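Local coordinates for putative uncharacterized protein (Bacteroides vulgatus, PDB 4F7A) that probably binds glycans, perhaps mucin O-glycans, at the outer membrane as a SusD-like, TPR-related lipoprotein of a nutrient-uptake system, at residues V211-K216 / Q442-Y447; F339-A344 / G348-N353; P408-A413 / E417-K422. One frame throughout, in Å; residues are numbered along the deposited sequence. Where two conformers were deposited one is given.

Contact 1: V211-K216 / Q442-Y447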
loop_
_atom_site.group_PDB
_atom_site.type_symbol
_atom_site.label_atom_id
_atom_site.label_comp_id
_atom_site.label_asym_id
_atom_site.label_seq_id
_atom_site.Cartn_x
_atom_site.Cartn_y
_atom_site.Cartn_z
ATOM N N VAL A 211 -2.641 12.049 -6.892
ATOM C CA VAL A 211 -2.384 12.870 -8.076
ATOM C C VAL A 211 -2.301 14.369 -7.743
ATOM O O VAL A 211 -2.176 15.173 -8.653
ATOM C CB VAL A 211 -3.428 12.654 -9.209
ATOM C CG1 VAL A 211 -3.544 11.166 -9.547
ATOM C CG2 VAL A 211 -4.779 13.236 -8.844
ATOM N N SER A 212 -2.354 14.736 -6.457
ATOM C CA SER A 212 -2.462 16.159 -6.059
ATOM C C SER A 212 -1.262 17.035 -6.419
ATOM O O SER A 212 -1.444 18.231 -6.648
ATOM C CB SER A 212 -2.796 16.306 -4.570
ATOM O OG SER A 212 -1.782 15.738 -3.762
ATOM N N ASN A 213 -0.055 16.457 -6.493
ATOM C CA ASN A 213 1.136 17.227 -6.869
ATOM C C ASN A 213 1.251 17.391 -8.366
ATOM O O ASN A 213 1.634 18.457 -8.819
ATOM C CB ASN A 213 2.422 16.596 -6.354
ATOM C CG ASN A 213 2.564 16.689 -4.865
ATOM O OD1 ASN A 213 2.068 17.645 -4.218
ATOM N ND2 ASN A 213 3.285 15.728 -4.299
ATOM N N VAL A 214 0.906 16.351 -9.129
ATOM C CA VAL A 214 0.975 16.415 -10.604
ATOM C C VAL A 214 -0.212 17.086 -11.269
ATOM O O VAL A 214 -0.054 17.734 -12.318
ATOM C CB VAL A 214 1.222 14.996 -11.238
ATOM C CG1 VAL A 214 0.012 14.085 -11.081
ATOM C CG2 VAL A 214 1.606 15.116 -12.707
ATOM N N ASP A 215 -1.402 16.940 -10.694
ATOM C CA ASP A 215 -2.630 17.418 -11.337
ATOM C C ASP A 215 -3.640 17.894 -10.300
ATOM O O ASP A 215 -4.576 17.162 -9.914
ATOM C CB ASP A 215 -3.215 16.318 -12.226
ATOM C CG ASP A 215 -4.264 16.833 -13.214
ATOM O OD1 ASP A 215 -4.873 17.881 -12.969
ATOM O OD2 ASP A 215 -4.512 16.156 -14.238
ATOM N N LYS A 216 -3.447 19.127 -9.836
ATOM C CA LYS A 216 -4.283 19.661 -8.772
ATOM C C LYS A 216 -5.742 19.755 -9.178
ATOM O O LYS A 216 -6.637 19.571 -8.341
ATOM C CB LYS A 216 -3.793 21.038 -8.312
ATOM C CG LYS A 216 -4.582 21.600 -7.129
ATOM C CD LYS A 216 -3.979 22.929 -6.636
ATOM C CE LYS A 216 -4.863 23.587 -5.564
ATOM N NZ LYS A 216 -4.243 24.854 -5.069
ATOM N N GLN A 442 5.362 7.386 0.255
ATOM C CA GLN A 442 6.716 7.860 0.501
ATOM C C GLN A 442 7.382 8.417 -0.767
ATOM O O GLN A 442 8.043 9.462 -0.740
ATOM C CB GLN A 442 7.547 6.743 1.107
ATOM C CG GLN A 442 8.960 7.159 1.481
ATOM C CD GLN A 442 9.974 6.986 0.367
ATOM O OE1 GLN A 442 9.750 6.249 -0.592
ATOM N NE2 GLN A 442 11.114 7.642 0.515
ATOM N N ARG A 443 7.172 7.722 -1.882
ATOM C CA ARG A 443 7.679 8.182 -3.169
ATOM C C ARG A 443 6.972 9.440 -3.639
ATOM O O ARG A 443 7.604 10.324 -4.206
ATOM C CB ARG A 443 7.586 7.080 -4.227
ATOM C CG ARG A 443 8.546 5.921 -3.927
ATOM C CD ARG A 443 8.420 4.810 -4.921
ATOM N NE ARG A 443 7.226 4.006 -4.637
ATOM C CZ ARG A 443 6.420 3.482 -5.559
ATOM N NH1 ARG A 443 6.663 3.673 -6.856
ATOM N NH2 ARG A 443 5.365 2.773 -5.181
ATOM N N ARG A 444 5.671 9.526 -3.368
ATOM C CA ARG A 444 4.865 10.628 -3.837
ATOM C C ARG A 444 5.208 11.906 -3.063
ATOM O O ARG A 444 5.390 12.975 -3.653
ATOM C CB ARG A 444 3.378 10.265 -3.679
ATOM C CG ARG A 444 2.407 11.068 -4.548
ATOM C CD ARG A 444 1.652 12.174 -3.869
ATOM N NE ARG A 444 0.874 11.783 -2.678
ATOM C CZ ARG A 444 0.252 12.670 -1.893
ATOM N NH1 ARG A 444 0.284 13.973 -2.170
ATOM N NH2 ARG A 444 -0.387 12.266 -0.818
ATOM N N THR A 445 5.353 11.786 -1.748
ATOM C CA THR A 445 5.477 12.996 -0.895
ATOM C C THR A 445 6.864 13.251 -0.321
ATOM O O THR A 445 7.120 14.340 0.223
ATOM C CB THR A 445 4.541 12.890 0.312
ATOM O OG1 THR A 445 4.999 11.845 1.183
ATOM C CG2 THR A 445 3.085 12.594 -0.130
ATOM N N GLY A 446 7.723 12.227 -0.324
ATOM C CA GLY A 446 9.016 12.294 0.366
ATOM C C GLY A 446 8.970 11.945 1.848
ATOM O O GLY A 446 10.004 11.995 2.543
ATOM N N TYR A 447 7.783 11.569 2.330
ATOM C CA TYR A 447 7.550 11.306 3.739
ATOM C C TYR A 447 7.005 9.895 3.954
ATOM O O TYR A 447 6.285 9.364 3.113
ATOM C CB TYR A 447 6.573 12.321 4.318
ATOM C CG TYR A 447 6.999 13.774 4.112
ATOM C CD1 TYR A 447 8.266 14.209 4.475
ATOM C CD2 TYR A 447 6.128 14.708 3.556
ATOM C CE1 TYR A 447 8.681 15.541 4.275
ATOM C CE2 TYR A 447 6.516 16.057 3.400
ATOM C CZ TYR A 447 7.811 16.452 3.733
ATOM O OH TYR A 447 8.200 17.777 3.558
HETATM O O HOH W 1 4.696 13.950 -6.176
#
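A single water, and no direct hydrogen bond, joins the two sides here: it accepts from Asn213 ND2 at 2.9 Å and donates to Arg444 O at 2.8 Å. Asn213 ND2 and Arg444 O are themselves 3.5 Å apart, not hydrogen-bonded to each other. The carbonyl belongs to the last turn of helix 435-445, and the asparagine to the short connection between helices 193-210 and 216-228. Asn213 and Arg444 side chains cross at about a right angle, with amide and guanidinium planes 47° apart and Asn213 ND2 3.9 Å from Arg444 CD.

Arg444 reaches across with its chain bent at chi2 and chi3 (-102° and -55°), which brings the guanidinium alongside Thr445 and up to Ser212. There Thr445 CG2 sits 3.3 Å above the centre of one guanidinium face. Ser212 OG approaches obliquely, 3.1 Å from Arg444 NH1, but the angle is too poor for a hydrogen bond; the serine hydroxyl is instead bonded to Met209 O. The charge of Arg444 is met by Glu441 at NH2 and Glu343 at NH1.

Asn213 is held at both ends of its amide, with OD1 taking a bond from Arg347 and ND2 giving one to Asn509 besides the water. Beyond Arg444 the helix ends at Thr445, and Gly446 leaves it with positive phi; Thr445 OG1 accepts from Tyr447 N at 3.0 Å in an ST turn. The contact joins an interhelical turn to a helix C-terminus in a helical, TPR-like fold. With two carboxylates beside it, the buried guanidinium probably stays charged, while the water lets amide and carbonyl share a polar link without meeting directly.

Contact 2: F339-A344 / G348-N353; sequences FLRAEA and GINPKN
The guanidinium of Arg341 carries Lys352 CE over one face, the lysine chain crossing it obliquely, and Lys352 CD comes to 3.4 Å from Arg341 NH2. The other flat group, the amide of Asn350, gives ND2 to Arg341 O at 3.3 Å. This bond is bent: the N-H...O angle is 141°, and the carbonyl oxygen is tilted out of the amide plane. At the other end of the amide, Asn350 OD1 accepts from Lys352 N at 2.8 Å, the donor standing above the carbonyl plane. That closes an Asx turn, and these bonds, with one from Asn350 ND2 to Glu354, probably fix the rotation of the amide.

Asn350 has CG anti to its own nitrogen (chi1 -172°), which carries the amide back along the helix to the carbonyl of Arg341. Its CB meanwhile rests 3.8 Å from Ala344 CB. Ile349 N makes a straighter bond to Ala344 O, 2.8 Å long with an N-H...O angle of 163°. Ile349 CG1 also comes within 3.6 Å of Ala344 O. Gly348, with positive phi, ends helix 334-346 in a Schellman motif, and the following loop folds back along the last turns. Ile349 also reaches Met209 of helix 193-210 and Thr220 of helix 216-228, so the loop lies against the neighbouring helices.

Although Arg341 NH2 and Lys352 NZ are like charges 4.4 Å apart, the arginine has two carboxylate partners, Glu354 at NH2 and Glu235 at NH1, and a cation-pi contact with Trp338. These acids probably offset the closeness of the two cations; Lys352 CE lies over the guanidinium face, and the amide of Asn350 ties the loop to the helix carbonyl.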
loop_
_atom_site.group_PDB
_atom_site.type_symbol
_atom_site.label_atom_id
_atom_site.label_comp_id
_atom_site.label_asym_id
_atom_site.label_seq_id
_atom_site.Cartn_x
_atom_site.Cartn_y
_atom_site.Cartn_z
ATOM N N PHE A 339 -6.403 10.783 7.489
ATOM C CA PHE A 339 -5.162 11.466 7.089
ATOM C C PHE A 339 -5.264 12.005 5.652
ATOM O O PHE A 339 -4.666 13.022 5.322
ATOM C CB PHE A 339 -3.952 10.546 7.248
ATOM C CG PHE A 339 -3.609 10.226 8.678
ATOM C CD1 PHE A 339 -3.305 11.237 9.568
ATOM C CD2 PHE A 339 -3.612 8.925 9.138
ATOM C CE1 PHE A 339 -2.995 10.952 10.896
ATOM C CE2 PHE A 339 -3.278 8.621 10.455
ATOM C CZ PHE A 339 -2.981 9.636 11.338
ATOM N N LEU A 340 -6.010 11.313 4.792
ATOM C CA LEU A 340 -6.281 11.813 3.445
ATOM C C LEU A 340 -7.119 13.085 3.527
ATOM O O LEU A 340 -6.869 14.057 2.814
ATOM C CB LEU A 340 -6.991 10.744 2.586
ATOM C CG LEU A 340 -6.127 9.567 2.143
ATOM C CD1 LEU A 340 -6.968 8.348 1.647
ATOM C CD2 LEU A 340 -5.120 10.046 1.070
ATOM N N ARG A 341 -8.128 13.086 4.390
ATOM C CA ARG A 341 -8.922 14.282 4.624
ATOM C C ARG A 341 -8.078 15.412 5.215
ATOM O O ARG A 341 -8.257 16.577 4.852
ATOM C CB ARG A 341 -10.096 13.975 5.542
ATOM C CG ARG A 341 -11.139 13.107 4.880
ATOM C CD ARG A 341 -12.062 12.432 5.870
ATOM N NE ARG A 341 -13.055 13.311 6.461
ATOM C CZ ARG A 341 -14.176 12.886 7.050
ATOM N NH1 ARG A 341 -14.442 11.595 7.171
ATOM N NH2 ARG A 341 -15.054 13.770 7.520
ATOM N N ALA A 342 -7.134 15.068 6.095
ATOM C CA ALA A 342 -6.236 16.082 6.652
ATOM C C ALA A 342 -5.417 16.749 5.537
ATOM O O ALA A 342 -5.235 17.973 5.505
ATOM C CB ALA A 342 -5.304 15.463 7.712
ATOM N N GLU A 343 -4.904 15.944 4.619
ATOM C CA GLU A 343 -4.126 16.500 3.547
ATOM C C GLU A 343 -4.997 17.335 2.610
ATOM O O GLU A 343 -4.563 18.385 2.114
ATOM C CB GLU A 343 -3.425 15.388 2.750
ATOM C CG GLU A 343 -2.619 15.966 1.551
ATOM C CD GLU A 343 -1.774 14.935 0.813
ATOM O OE1 GLU A 343 -1.811 13.739 1.176
ATOM O OE2 GLU A 343 -1.081 15.347 -0.163
ATOM N N ALA A 344 -6.196 16.847 2.324
ATOM C CA ALA A 344 -7.115 17.586 1.450
ATOM C C ALA A 344 -7.380 18.965 2.049
ATOM O O ALA A 344 -7.374 19.970 1.334
ATOM C CB ALA A 344 -8.425 16.810 1.209
ATOM N N GLY A 348 -6.394 22.815 0.723
ATOM C CA GLY A 348 -7.562 23.645 0.401
ATOM C C GLY A 348 -8.554 22.991 -0.551
ATOM O O GLY A 348 -9.303 23.679 -1.253
ATOM N N ILE A 349 -8.562 21.658 -0.612
ATOM C CA ILE A 349 -9.410 20.964 -1.554
ATOM C C ILE A 349 -10.325 19.953 -0.868
ATOM O O ILE A 349 -10.805 19.011 -1.499
ATOM C CB ILE A 349 -8.576 20.333 -2.719
ATOM C CG1 ILE A 349 -7.578 19.285 -2.215
ATOM C CG2 ILE A 349 -7.841 21.438 -3.493
ATOM C CD1 ILE A 349 -6.657 18.710 -3.344
ATOM N N ASN A 350 -10.587 20.169 0.424
ATOM C CA ASN A 350 -11.565 19.375 1.146
ATOM C C ASN A 350 -12.880 20.147 1.135
ATOM O O ASN A 350 -12.941 21.235 1.685
ATOM C CB ASN A 350 -11.091 19.137 2.588
ATOM C CG ASN A 350 -11.949 18.168 3.338
ATOM O OD1 ASN A 350 -13.119 17.978 3.017
ATOM N ND2 ASN A 350 -11.374 17.546 4.378
ATOM N N PRO A 351 -13.939 19.578 0.537
ATOM C CA PRO A 351 -15.217 20.322 0.520
ATOM C C PRO A 351 -15.916 20.370 1.873
ATOM O O PRO A 351 -16.875 21.120 2.026
ATOM C CB PRO A 351 -16.059 19.530 -0.480
ATOM C CG PRO A 351 -15.586 18.091 -0.280
ATOM C CD PRO A 351 -14.076 18.248 -0.073
ATOM N N LYS A 352 -15.479 19.564 2.845
ATOM C CA LYS A 352 -16.109 19.565 4.166
ATOM C C LYS A 352 -15.542 20.681 5.014
ATOM O O LYS A 352 -14.407 21.095 4.819
ATOM C CB LYS A 352 -15.849 18.243 4.876
ATOM C CG LYS A 352 -16.449 17.036 4.178
ATOM C CD LYS A 352 -16.181 15.766 4.965
ATOM C CE LYS A 352 -16.981 14.590 4.442
ATOM N NZ LYS A 352 -18.427 14.680 4.784
ATOM N N ASN A 353 -16.311 21.099 6.002
ATOM C CA ASN A 353 -15.895 22.136 6.929
ATOM C C ASN A 353 -15.081 21.534 8.075
ATOM O O ASN A 353 -15.577 21.392 9.194
ATOM C CB ASN A 353 -17.130 22.867 7.491
ATOM C CG ASN A 353 -18.014 23.484 6.391
ATOM O OD1 ASN A 353 -17.518 23.907 5.346
ATOM N ND2 ASN A 353 -19.339 23.554 6.647
#

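Contact 3: P408-A413 / E417-K422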
loop_
_atom_site.group_PDB
_atom_site.type_symbol
_atom_site.label_atom_id
_atom_site.label_comp_id
_atom_site.label_asym_id
_atom_site.label_seq_id
_atom_site.Cartn_x
_atom_site.Cartn_y
_atom_site.Cartn_z
ATOM N N PRO A 408 4.955 14.239 17.183
ATOM C CA PRO A 408 3.560 13.944 16.877
ATOM C C PRO A 408 2.600 15.111 17.055
ATOM O O PRO A 408 1.466 15.025 16.623
ATOM C CB PRO A 408 3.228 12.841 17.882
ATOM C CG PRO A 408 4.596 12.235 18.241
ATOM C CD PRO A 408 5.396 13.480 18.371
ATOM N N ASN A 409 3.043 16.172 17.714
ATOM C CA ASN A 409 2.160 17.304 17.998
ATOM C C ASN A 409 1.974 18.196 16.762
ATOM O O ASN A 409 2.927 18.793 16.225
ATOM C CB ASN A 409 2.708 18.093 19.166
ATOM C CG ASN A 409 1.744 19.131 19.671
ATOM O OD1 ASN A 409 0.745 19.453 19.010
ATOM N ND2 ASN A 409 2.028 19.662 20.857
ATOM N N PHE A 410 0.750 18.259 16.287
ATOM C CA PHE A 410 0.464 18.958 15.023
ATOM C C PHE A 410 0.805 20.444 15.115
ATOM O O PHE A 410 1.244 21.052 14.114
ATOM C CB PHE A 410 -1.001 18.755 14.619
ATOM C CG PHE A 410 -1.285 19.089 13.163
ATOM C CD1 PHE A 410 -0.826 18.256 12.153
ATOM C CD2 PHE A 410 -1.983 20.231 12.809
ATOM C CE1 PHE A 410 -1.071 18.552 10.804
ATOM C CE2 PHE A 410 -2.253 20.513 11.457
ATOM C CZ PHE A 410 -1.786 19.654 10.468
ATOM N N ASP A 411 0.600 21.022 16.305
ATOM C CA ASP A 411 0.879 22.440 16.548
ATOM C C ASP A 411 2.364 22.808 16.487
ATOM O O ASP A 411 2.680 23.975 16.331
ATOM C CB ASP A 411 0.331 22.913 17.912
ATOM C CG ASP A 411 -1.177 22.888 17.994
ATOM O OD1 ASP A 411 -1.864 22.709 16.963
ATOM O OD2 ASP A 411 -1.675 23.044 19.123
ATOM N N ASP A 412 3.245 21.816 16.659
ATOM C CA ASP A 412 4.682 22.001 16.546
ATOM C C ASP A 412 5.142 21.916 15.106
ATOM O O ASP A 412 6.157 21.246 14.858
ATOM C CB ASP A 412 5.444 20.844 17.185
ATOM C CG ASP A 412 5.243 20.717 18.646
ATOM O OD1 ASP A 412 4.637 21.599 19.272
ATOM O OD2 ASP A 412 5.729 19.689 19.164
ATOM N N ALA A 413 4.349 22.399 14.152
ATOM C CA ALA A 413 4.841 22.543 12.762
ATOM C C ALA A 413 5.245 23.993 12.524
ATOM O O ALA A 413 4.487 24.897 12.900
ATOM C CB ALA A 413 3.780 22.139 11.809
ATOM N N GLU A 417 4.523 22.515 4.926
ATOM C CA GLU A 417 5.264 21.342 4.527
ATOM C C GLU A 417 5.522 20.384 5.737
ATOM O O GLU A 417 5.413 19.173 5.599
ATOM C CB GLU A 417 6.549 21.800 3.856
ATOM C CG GLU A 417 7.350 20.777 3.188
ATOM C CD GLU A 417 6.696 20.159 1.961
ATOM O OE1 GLU A 417 6.272 20.864 1.039
ATOM O OE2 GLU A 417 6.667 18.939 1.906
ATOM N N GLU A 418 5.867 20.931 6.894
ATOM C CA GLU A 418 6.057 20.093 8.099
ATOM C C GLU A 418 4.709 19.515 8.532
ATOM O O GLU A 418 4.638 18.396 9.004
ATOM C CB GLU A 418 6.675 20.862 9.268
ATOM C CG GLU A 418 7.071 19.899 10.366
ATOM C CD GLU A 418 7.786 20.500 11.538
ATOM O OE1 GLU A 418 8.146 21.700 11.536
ATOM O OE2 GLU A 418 8.015 19.720 12.490
ATOM N N GLN A 419 3.632 20.274 8.360
ATOM C CA GLN A 419 2.314 19.722 8.662
ATOM C C GLN A 419 2.000 18.531 7.774
ATOM O O GLN A 419 1.486 17.510 8.249
ATOM C CB GLN A 419 1.211 20.765 8.504
ATOM C CG GLN A 419 1.256 21.913 9.476
ATOM C CD GLN A 419 0.200 22.942 9.079
ATOM O OE1 GLN A 419 0.184 23.440 7.955
ATOM N NE2 GLN A 419 -0.694 23.187 9.942
ATOM N N LEU A 420 2.287 18.651 6.485
ATOM C CA LEU A 420 2.111 17.533 5.586
ATOM C C LEU A 420 2.999 16.357 6.035
ATOM O O LEU A 420 2.562 15.227 6.047
ATOM C CB LEU A 420 2.425 17.904 4.149
ATOM C CG LEU A 420 2.256 16.799 3.119
ATOM C CD1 LEU A 420 0.827 16.241 3.105
ATOM C CD2 LEU A 420 2.668 17.315 1.677
ATOM N N GLU A 421 4.230 16.643 6.423
ATOM C CA GLU A 421 5.123 15.594 6.905
ATOM C C GLU A 421 4.528 14.831 8.079
ATOM O O GLU A 421 4.583 13.606 8.101
ATOM C CB GLU A 421 6.489 16.155 7.273
ATOM C CG GLU A 421 7.455 15.084 7.756
ATOM C CD GLU A 421 8.860 15.635 8.114
ATOM O OE1 GLU A 421 9.072 16.884 8.078
ATOM O OE2 GLU A 421 9.733 14.802 8.462
ATOM N N LYS A 422 3.935 15.546 9.032
ATOM C CA LYS A 422 3.275 14.901 10.186
ATOM C C LYS A 422 2.130 14.011 9.716
ATOM O O LYS A 422 2.010 12.863 10.130
ATOM C CB LYS A 422 2.774 15.948 11.189
ATOM C CG LYS A 422 3.909 16.744 11.890
ATOM C CD LYS A 422 3.320 17.816 12.785
ATOM C CE LYS A 422 4.370 18.663 13.450
ATOM N NZ LYS A 422 5.080 17.991 14.588
HETATM O O HOH W 2 -0.189 22.899 12.366
HETATM O O HOH W 3 7.865 19.066 15.138
#
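Lys422, Ala413 and the Phe410-Gln419 pair form the close-packed part of this contact. Lys422 NZ gives a 2.8 Å hydrogen bond to Asn409 O. A second, weak bond runs from Lys422 NZ to Asp412 O at 3.4 Å. Beyond CG the lysine chain is extended until chi4 (-75°), where the bend turns the ammonium toward the carbonyls. Lys422 NZ stands above the carbonyl plane of Asn409, while Asp412 N reaches the same oxygen from the opposite face, closing the type I turn. Thr407 O and Thr406 OG1 add further acceptors for the ammonium. Beside it Ala413 CB presses 3.4 Å from Gln419 CG. Gln419 NE2 lies obliquely by the Phe410 ring, 3.4 Å from Phe410 CE2, the ring and amide planes 31° apart, and the ring continues onto Ala356 and Lys357 of helix 356-371.

The looser side is bridged by water. One water accepts from Lys422 NZ and donates to both Asp412 O and Glu418 OE2, linking two acceptors that cannot bond to each other. Glu418 OE2 is also hydrogen-bonded to Thr406 OG1.

The contact thus folds the loop leading into helix 416-431 back onto that helix. The lysine, buried among carbonyls, a hydroxyl and water, probably remains protonated, and its charge probably helps hold the turn against the helix.

From the N terminus, helix 193-210 leads into 211-216, the first half of contact 1, which is completed only at 442-447 after 225 intervening residues. Both other contacts nest inside that long loop, in series. Contact 2 closes a short return at the end of helix 334-346; contact 3 folds the entry loop onto helix 416-431, which is followed by helix 435-445. All three also touch: a salt bridge joins contacts 1 and 2, Tyr447 of contact 1 probably hydrogen-bonds Glu417 of contact 3, and Leu420 of contact 3 packs on Glu343 of contact 2. Together they tie helix ends and connecting loops into one side of the helical fold.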